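Local coordinates for protein pectinesterase 1 (Solanum lycopersicum, PDB 1XG2) that de-esterifies cell-wall pectin as the catalytic domain of a pectin methylesterase, hydrolysing galacturonosyl methyl esters, and is bound by a protein inhibitor, at residues T17-V22 with E44-V48; G89-L94 with A117-V121. All coordinates share one frame; numbering follows the deposited sequence.

Contact 1 (T17-V22 with E44-V48); sequences TLAEAV and ENVEV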
loop_
_atom_site.group_PDB
_atom_site.type_symbol
_atom_site.label_atom_id
_atom_site.label_comp_id
_atom_site.label_asym_id
_atom_site.label_seq_id
_atom_site.Cartn_x
_atom_site.Cartn_y
_atom_site.Cartn_z
ATOM N N THR A 17 -14.310 14.466 -18.754
ATOM C CA THR A 17 -14.031 13.750 -17.504
ATOM C C THR A 17 -12.723 12.970 -17.566
ATOM O O THR A 17 -12.273 12.548 -18.634
ATOM C CB THR A 17 -15.172 12.761 -17.153
ATOM O OG1 THR A 17 -15.141 11.648 -18.049
ATOM C CG2 THR A 17 -16.541 13.386 -17.337
ATOM N N LEU A 18 -12.136 12.755 -16.393
ATOM C CA LEU A 18 -10.894 12.011 -16.272
ATOM C C LEU A 18 -11.081 10.550 -16.652
ATOM O O LEU A 18 -10.232 9.982 -17.314
ATOM C CB LEU A 18 -10.341 12.136 -14.849
ATOM C CG LEU A 18 -9.024 11.412 -14.557
ATOM C CD1 LEU A 18 -7.951 11.763 -15.584
ATOM C CD2 LEU A 18 -8.559 11.744 -13.143
ATOM N N ALA A 19 -12.204 9.952 -16.264
ATOM C CA ALA A 19 -12.448 8.539 -16.563
ATOM C C ALA A 19 -12.376 8.250 -18.067
ATOM O O ALA A 19 -11.825 7.233 -18.481
ATOM C CB ALA A 19 -13.789 8.086 -15.984
ATOM N N GLU A 20 -12.922 9.148 -18.877
ATOM C CA GLU A 20 -12.919 8.974 -20.329
ATOM C C GLU A 20 -11.498 8.988 -20.897
ATOM O O GLU A 20 -11.157 8.183 -21.761
ATOM C CB GLU A 20 -13.701 10.093 -21.009
ATOM C CG GLU A 20 -15.205 10.097 -20.813
ATOM C CD GLU A 20 -15.809 11.408 -21.308
ATOM O OE1 GLU A 20 -16.037 11.512 -22.532
ATOM O OE2 GLU A 20 -16.012 12.345 -20.493
ATOM N N ALA A 21 -10.677 9.914 -20.410
ATOM C CA ALA A 21 -9.291 10.016 -20.854
ATOM C C ALA A 21 -8.477 8.775 -20.492
ATOM O O ALA A 21 -7.681 8.284 -21.299
ATOM C CB ALA A 21 -8.639 11.274 -20.286
ATOM N N VAL A 22 -8.688 8.251 -19.287
ATOM C CA VAL A 22 -7.987 7.049 -18.874
ATOM C C VAL A 22 -8.379 5.862 -19.758
ATOM O O VAL A 22 -7.510 5.126 -20.217
ATOM C CB VAL A 22 -8.235 6.729 -17.386
ATOM C CG1 VAL A 22 -7.663 5.367 -17.031
ATOM C CG2 VAL A 22 -7.627 7.825 -16.505
ATOM N N GLU A 44 -15.887 12.421 -9.588
ATOM C CA GLU A 44 -15.856 11.083 -10.171
ATOM C C GLU A 44 -14.970 10.130 -9.368
ATOM O O GLU A 44 -14.059 10.546 -8.648
ATOM C CB GLU A 44 -15.433 11.077 -11.669
ATOM C CG GLU A 44 -14.510 12.180 -12.136
ATOM C CD GLU A 44 -14.151 12.114 -13.626
ATOM O OE1 GLU A 44 -14.057 11.014 -14.220
ATOM O OE2 GLU A 44 -13.928 13.201 -14.209
ATOM N N ASN A 45 -15.288 8.848 -9.475
ATOM C CA ASN A 45 -14.460 7.776 -8.951
ATOM C C ASN A 45 -13.739 7.137 -10.119
ATOM O O ASN A 45 -14.367 6.527 -10.988
ATOM C CB ASN A 45 -15.301 6.749 -8.194
ATOM C CG ASN A 45 -15.740 7.254 -6.829
ATOM O OD1 ASN A 45 -16.794 7.889 -6.697
ATOM N ND2 ASN A 45 -14.943 6.968 -5.805
ATOM N N VAL A 46 -12.424 7.301 -10.140
ATOM C CA VAL A 46 -11.587 6.899 -11.249
ATOM C C VAL A 46 -10.711 5.712 -10.883
ATOM O O VAL A 46 -10.198 5.617 -9.770
ATOM C CB VAL A 46 -10.699 8.074 -11.684
ATOM C CG1 VAL A 46 -9.760 7.660 -12.824
ATOM C CG2 VAL A 46 -11.579 9.258 -12.078
ATOM N N GLU A 47 -10.536 4.813 -11.840
ATOM C CA GLU A 47 -9.710 3.637 -11.661
ATOM C C GLU A 47 -8.692 3.566 -12.789
ATOM O O GLU A 47 -9.051 3.718 -13.953
ATOM C CB GLU A 47 -10.588 2.390 -11.642
ATOM C CG GLU A 47 -9.831 1.103 -11.395
ATOM C CD GLU A 47 -10.717 -0.055 -10.926
ATOM O OE1 GLU A 47 -10.163 -1.174 -10.781
ATOM O OE2 GLU A 47 -11.942 0.153 -10.675
ATOM N N VAL A 48 -7.427 3.343 -12.438
ATOM C CA VAL A 48 -6.371 3.155 -13.419
ATOM C C VAL A 48 -5.913 1.707 -13.308
ATOM O O VAL A 48 -5.143 1.356 -12.413
ATOM C CB VAL A 48 -5.188 4.120 -13.182
ATOM C CG1 VAL A 48 -4.072 3.865 -14.192
ATOM C CG2 VAL A 48 -5.655 5.561 -13.279
#
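The carboxylate of Glu44 takes the first two amides of helix 18-24, which packs against the N-terminal end of the right-handed parallel beta-helix. OE2 of Glu44 accepts from Leu18 N at 2.9 Å, and its OE1 accepts from Ala19 N at 3.0 Å. Both amides arrive on the syn sides of the oxygens, 24° and 26° out of the carboxylate plane, so two bonds fix its rotation, and the helix end probably steadies its negative charge. Glu44 reaches there with an extended chain beyond CG, although its first torsion is displaced from a staggered position (chi1 29°). With an alanine here, the N-H groups of Leu18 and Ala19 would probably lose these acceptors and the first helical turn would be less firmly tied to the coil. Next to this polar grip, Leu18 and Val46 cross at about a right angle, Leu18 CD2 lying 4.1 Å from Val46 CG2. Farther along, Val22 sets CG1 4.3 Å from Val48 CG2. Ile35 and Ile57 of the neighbouring strands also pack on Leu18 and Val22. Thr17, the N-cap, forms a capping box with Glu20: Thr17 OG1 accepts weakly from Glu20 N and Glu20 OE2 weakly from Thr17 N, while Thr17 OG1 also donates to the anti lone pair of Glu20 OE2 at 2.7 Å.

Contact 2 (G89-L94 with A117-V121); sequences GQGFIL and ADMSV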
loop_
_atom_site.group_PDB
_atom_site.type_symbol
_atom_site.label_atom_id
_atom_site.label_comp_id
_atom_site.label_asym_id
_atom_site.label_seq_id
_atom_site.Cartn_x
_atom_site.Cartn_y
_atom_site.Cartn_z
ATOM N N GLY A 89 -1.897 0.375 -12.282
ATOM C CA GLY A 89 -1.085 0.287 -13.490
ATOM C C GLY A 89 0.365 0.667 -13.232
ATOM O O GLY A 89 0.653 1.783 -12.790
ATOM N N GLN A 90 1.276 -0.265 -13.521
ATOM C CA GLN A 90 2.708 -0.091 -13.301
ATOM C C GLN A 90 3.221 1.242 -13.855
ATOM O O GLN A 90 2.870 1.609 -14.962
ATOM C CB GLN A 90 3.473 -1.242 -13.980
ATOM C CG GLN A 90 4.977 -1.223 -13.816
ATOM C CD GLN A 90 5.668 -2.189 -14.797
ATOM O OE1 GLN A 90 5.428 -3.396 -14.739
ATOM N NE2 GLN A 90 6.498 -1.655 -15.698
ATOM N N GLY A 91 4.088 1.916 -13.100
ATOM C CA GLY A 91 4.715 3.162 -13.539
ATOM C C GLY A 91 3.845 4.414 -13.427
ATOM O O GLY A 91 4.240 5.469 -13.927
ATOM N N PHE A 92 2.676 4.296 -12.791
ATOM C CA PHE A 92 1.747 5.407 -12.566
ATOM C C PHE A 92 2.441 6.628 -11.945
ATOM O O PHE A 92 3.241 6.480 -11.040
ATOM C CB PHE A 92 0.609 4.944 -11.644
ATOM C CG PHE A 92 -0.476 5.957 -11.458
ATOM C CD1 PHE A 92 -1.195 6.423 -12.540
ATOM C CD2 PHE A 92 -0.778 6.449 -10.191
ATOM C CE1 PHE A 92 -2.213 7.371 -12.367
ATOM C CE2 PHE A 92 -1.794 7.385 -9.999
ATOM C CZ PHE A 92 -2.506 7.849 -11.080
ATOM N N ILE A 93 2.147 7.817 -12.466
ATOM C CA ILE A 93 2.620 9.074 -11.900
ATOM C C ILE A 93 1.406 9.967 -11.729
ATOM O O ILE A 93 0.616 10.124 -12.660
ATOM C CB ILE A 93 3.598 9.780 -12.846
ATOM C CG1 ILE A 93 4.812 8.894 -13.092
ATOM C CG2 ILE A 93 3.984 11.180 -12.289
ATOM C CD1 ILE A 93 5.685 9.402 -14.171
ATOM N N LEU A 94 1.263 10.527 -10.535
ATOM C CA LEU A 94 0.206 11.468 -10.222
ATOM C C LEU A 94 0.890 12.753 -9.769
ATOM O O LEU A 94 1.816 12.731 -8.936
ATOM C CB LEU A 94 -0.684 10.901 -9.117
ATOM C CG LEU A 94 -1.944 11.699 -8.779
ATOM C CD1 LEU A 94 -2.930 11.588 -9.910
ATOM C CD2 LEU A 94 -2.555 11.216 -7.470
ATOM N N ALA A 117 0.148 0.249 -7.486
ATOM C CA ALA A 117 0.919 0.309 -8.710
ATOM C C ALA A 117 2.391 0.335 -8.353
ATOM O O ALA A 117 2.846 1.187 -7.584
ATOM C CB ALA A 117 0.567 1.571 -9.502
ATOM N N ASP A 118 3.133 -0.603 -8.902
ATOM C CA ASP A 118 4.561 -0.657 -8.685
ATOM C C ASP A 118 5.280 0.446 -9.448
ATOM O O ASP A 118 4.879 0.808 -10.559
ATOM C CB ASP A 118 5.092 -2.015 -9.100
ATOM C CG ASP A 118 6.524 -2.228 -8.682
ATOM O OD1 ASP A 118 6.858 -1.960 -7.517
ATOM O OD2 ASP A 118 7.384 -2.692 -9.450
ATOM N N MET A 119 6.358 0.946 -8.847
ATOM C CA MET A 119 7.173 2.035 -9.374
ATOM C C MET A 119 6.324 3.260 -9.724
ATOM O O MET A 119 6.447 3.851 -10.789
ATOM C CB MET A 119 7.895 1.528 -10.623
ATOM C CG MET A 119 8.792 0.323 -10.333
ATOM S SD MET A 119 9.708 -0.210 -11.784
ATOM C CE MET A 119 8.410 -1.193 -12.549
ATOM N N SER A 120 5.464 3.601 -8.773
ATOM C CA SER A 120 4.594 4.760 -8.893
ATOM C C SER A 120 5.160 5.965 -8.136
ATOM O O SER A 120 5.839 5.818 -7.113
ATOM C CB SER A 120 3.192 4.409 -8.383
ATOM O OG SER A 120 3.269 3.840 -7.084
ATOM N N VAL A 121 4.878 7.156 -8.659
ATOM C CA VAL A 121 5.318 8.403 -8.063
ATOM C C VAL A 121 4.117 9.314 -7.881
ATOM O O VAL A 121 3.320 9.495 -8.810
ATOM C CB VAL A 121 6.335 9.143 -8.964
ATOM C CG1 VAL A 121 6.759 10.484 -8.303
ATOM C CG2 VAL A 121 7.531 8.275 -9.219
#
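The methyl end of Met119 sits over one face of the Gln90 side-chain amide, with Met119 CE 3.7 Å from Gln90 CD. The two side chains run side by side in the same direction, and the bend of Met119 at chi3 (-82°) brings its CE over the amide plane. Gln90 also packs on Gln88 of the inhibitor chain. The neighbouring flat group, the carboxylate of Asp118, has its strongest partner outside the contact: OD2 hydrogen-bonds to Tyr104 OH of the inhibitor chain and forms a salt bridge with Arg140 of the esterase itself. The ring of Phe92 is turned from the second segment toward Ile57, Leu85 and Ala87, leaving Phe92 CB to meet Ala117 CB at 4.0 Å. Segments 89-94 and 117-121 belong to successive coils of the right-handed parallel beta-helix, whose strands 93-95 and 120-123 pair in parallel at Ile93 and Val121. Val121 N donates to Phe92 O at 3.0 Å, and Val121 O accepts from Leu94 N at 2.9 Å. Ile93 and Val121 share one face of the sheet, where Trp303 and Leu304 of helix 301-304 pack on Val121. Before the strands, the type II turn from Gly89 to Phe92 presents Gly91 N to Asp118 O at 2.9 Å, in an almost straight bond (175°). Gly91 has a positive phi (79°), which residues with a side chain adopt less readily, and its CA makes a C-H...O contact with Met119 O. The adjoining bend is held by Ser120 OG, which donates to Ala117 O at 2.7 Å.

Overall arrangement
From the N terminus, helix 18-24 comes first, and the chain then runs through strands 33-37 and 40-43 before contact 1 closes this loop at 44-48. It continues through strands 55-59, 65-69 and 85-87 to contact 2, where 89-94 and 117-121 enclose strands 98-101 and 113-115. The two loops are in series, neither enclosing nor crossing the other. Contact 1 joins the N-terminal helix 18-24 to the edge strand of one sheet, whereas contact 2 joins neighbouring strands of another. Their centres are 16 Å apart, yet Val48 CG2 packs 4.0 Å from Phe92 CE1, and strand 55-59 lies between them, packing on both.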